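Local structure of peptidase M28 (Shewanella amazonensis SB2B, 3IIB) at residues 4-9 and 426-431. The protein is probably a dizinc metallopeptidase of family M28 that acts as a carboxypeptidase or dipeptidase, hydrolysing peptide bonds in its substrates. Residues are numbered along the deposited sequence; the frame is centred on the assembly and turned at random. Where two conformers were deposited one is given.
Sequences DINQKV and FAWVMA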
loop_
_atom_site.group_PDB
_atom_site.type_symbol
_atom_site.label_atom_id
_atom_site.label_comp_id
_atom_site.label_asym_id
_atom_site.label_seq_id
_atom_site.Cartn_x
_atom_site.Cartn_y
_atom_site.Cartn_z
ATOM N N ASP A 4 35.800 -28.923 -13.461
ATOM C CA ASP A 4 36.583 -27.718 -13.169
ATOM C C ASP A 4 36.403 -26.578 -14.198
ATOM O O ASP A 4 36.242 -25.414 -13.816
ATOM C CB ASP A 4 38.054 -28.088 -12.973
ATOM C CG ASP A 4 38.296 -28.773 -11.623
ATOM O OD1 ASP A 4 37.307 -29.053 -10.893
ATOM O OD2 ASP A 4 39.463 -29.019 -11.278
ATOM N N ILE A 5 36.419 -26.918 -15.479
ATOM C CA ILE A 5 36.244 -25.931 -16.552
ATOM C C ILE A 5 34.856 -25.308 -16.474
ATOM O O ILE A 5 34.645 -24.103 -16.681
ATOM C CB ILE A 5 36.427 -26.638 -17.907
ATOM C CG1 ILE A 5 37.908 -26.949 -18.120
ATOM C CG2 ILE A 5 35.832 -25.812 -19.041
ATOM C CD1 ILE A 5 38.215 -27.559 -19.481
ATOM N N ASN A 6 33.884 -26.154 -16.175
ATOM C CA ASN A 6 32.498 -25.704 -16.090
ATOM C C ASN A 6 32.196 -24.930 -14.811
ATOM O O ASN A 6 31.346 -24.053 -14.822
ATOM C CB ASN A 6 31.557 -26.901 -16.262
ATOM C CG ASN A 6 31.486 -27.347 -17.682
ATOM O OD1 ASN A 6 31.392 -26.502 -18.580
ATOM N ND2 ASN A 6 31.582 -28.682 -17.921
ATOM N N GLN A 7 32.889 -25.249 -13.717
ATOM C CA GLN A 7 32.818 -24.430 -12.503
ATOM C C GLN A 7 33.250 -23.014 -12.846
ATOM O O GLN A 7 32.636 -22.068 -12.412
ATOM C CB GLN A 7 33.707 -24.942 -11.345
ATOM C CG GLN A 7 33.618 -24.030 -10.064
ATOM C CD GLN A 7 34.626 -24.354 -8.974
ATOM O OE1 GLN A 7 34.886 -25.518 -8.686
ATOM N NE2 GLN A 7 35.210 -23.312 -8.367
ATOM N N LYS A 8 34.338 -22.873 -13.619
ATOM C CA LYS A 8 34.866 -21.534 -13.932
ATOM C C LYS A 8 33.934 -20.761 -14.885
ATOM O O LYS A 8 33.751 -19.543 -14.741
ATOM C CB LYS A 8 36.263 -21.609 -14.537
ATOM C CG LYS A 8 36.935 -20.258 -14.607
ATOM C CD LYS A 8 38.427 -20.373 -14.870
ATOM C CE LYS A 8 39.158 -19.068 -14.527
ATOM N NZ LYS A 8 39.247 -18.833 -13.045
ATOM N N VAL A 9 33.344 -21.453 -15.855
ATOM C CA VAL A 9 32.329 -20.817 -16.701
ATOM C C VAL A 9 31.164 -20.352 -15.813
ATOM O O VAL A 9 30.666 -19.251 -15.973
ATOM C CB VAL A 9 31.818 -21.774 -17.772
ATOM C CG1 VAL A 9 30.533 -21.234 -18.432
ATOM C CG2 VAL A 9 32.924 -22.003 -18.794
ATOM N N PHE A 426 23.165 -22.753 -12.543
ATOM C CA PHE A 426 22.382 -23.984 -12.558
ATOM C C PHE A 426 22.216 -24.525 -13.974
ATOM O O PHE A 426 22.430 -25.727 -14.216
ATOM C CB PHE A 426 21.006 -23.740 -11.914
ATOM C CG PHE A 426 20.091 -24.933 -11.944
ATOM C CD1 PHE A 426 20.187 -25.911 -10.972
ATOM C CD2 PHE A 426 19.088 -25.052 -12.902
ATOM C CE1 PHE A 426 19.323 -26.992 -10.969
ATOM C CE2 PHE A 426 18.246 -26.152 -12.909
ATOM C CZ PHE A 426 18.361 -27.115 -11.952
ATOM N N ALA A 427 21.751 -23.692 -14.890
ATOM C CA ALA A 427 21.468 -24.159 -16.238
ATOM C C ALA A 427 22.777 -24.598 -16.909
ATOM O O ALA A 427 22.806 -25.635 -17.533
ATOM C CB ALA A 427 20.737 -23.117 -17.076
ATOM N N TRP A 428 23.867 -23.862 -16.710
ATOM C CA TRP A 428 25.142 -24.274 -17.302
ATOM C C TRP A 428 25.665 -25.580 -16.688
ATOM O O TRP A 428 26.005 -26.529 -17.402
ATOM C CB TRP A 428 26.189 -23.173 -17.212
ATOM C CG TRP A 428 27.433 -23.601 -17.868
ATOM C CD1 TRP A 428 28.578 -24.048 -17.282
ATOM C CD2 TRP A 428 27.632 -23.700 -19.273
ATOM N NE1 TRP A 428 29.495 -24.419 -18.248
ATOM C CE2 TRP A 428 28.936 -24.203 -19.479
ATOM C CE3 TRP A 428 26.834 -23.414 -20.382
ATOM C CZ2 TRP A 428 29.446 -24.425 -20.744
ATOM C CZ3 TRP A 428 27.351 -23.674 -21.652
ATOM C CH2 TRP A 428 28.637 -24.163 -21.808
ATOM N N VAL A 429 25.768 -25.649 -15.371
ATOM C CA VAL A 429 26.254 -26.855 -14.730
ATOM C C VAL A 429 25.386 -28.070 -15.092
ATOM O O VAL A 429 25.915 -29.122 -15.488
ATOM C CB VAL A 429 26.389 -26.678 -13.188
ATOM C CG1 VAL A 429 26.722 -27.996 -12.539
ATOM C CG2 VAL A 429 27.507 -25.630 -12.866
HETATM N N MSE A 430 24.063 -27.924 -15.056
HETATM C CA MSE A 430 23.219 -29.042 -15.391
HETATM C C MSE A 430 23.277 -29.441 -16.873
HETATM O O MSE A 430 23.206 -30.641 -17.182
HETATM C CB MSE A 430 21.759 -28.786 -15.003
HETATM C CG MSE A 430 21.516 -28.634 -13.528
HETATM SE SE MSE A 430 21.809 -30.285 -12.534
HETATM C CE MSE A 430 23.354 -29.916 -12.094
ATOM N N ALA A 431 23.422 -28.455 -17.774
ATOM C CA ALA A 431 23.505 -28.735 -19.207
ATOM C C ALA A 431 24.819 -29.376 -19.611
ATOM O O ALA A 431 24.946 -29.844 -20.744
ATOM C CB ALA A 431 23.275 -27.445 -20.052
#
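Trp428 reaches from helix 413-432 to helix 3-19 and is met there by Asn6 and Val9, about one turn apart on the N-terminal helix. Its indole N-H makes a hydrogen bond to the side-chain amide oxygen of Asn6, with NE1 2.8 Å from OD1. The bond is short but bent, 135° at the hydrogen: OD1 lies tilted from the indole plane, and NE1 sits above the plane of the amide carbonyl. Amide and indole planes stand 65° apart, so the asparagine meets the pyrrole edge without stacking on it. Val9 instead comes over one face. Its CG1, anti to the backbone N (chi1 166°), lies 3.5 Å from the centroid of the five-membered ring of Trp428, close to the ring normal, a CH-pi contact. The indole is thus held by a hydrogen bond at its edge and a methyl on its face, and the N-H of this buried tryptophan has a partner. Leu13 and Leu287 also touch the Trp428 side chain, while Phe426 and Met430 pack on strand 324-329 and Ala427 on strand 247-257. Away from the two zinc ions, this helix-to-helix packing joins the N-terminal helix, through helix 413-432, to the central sheet of the alpha/beta zinc-peptidase fold.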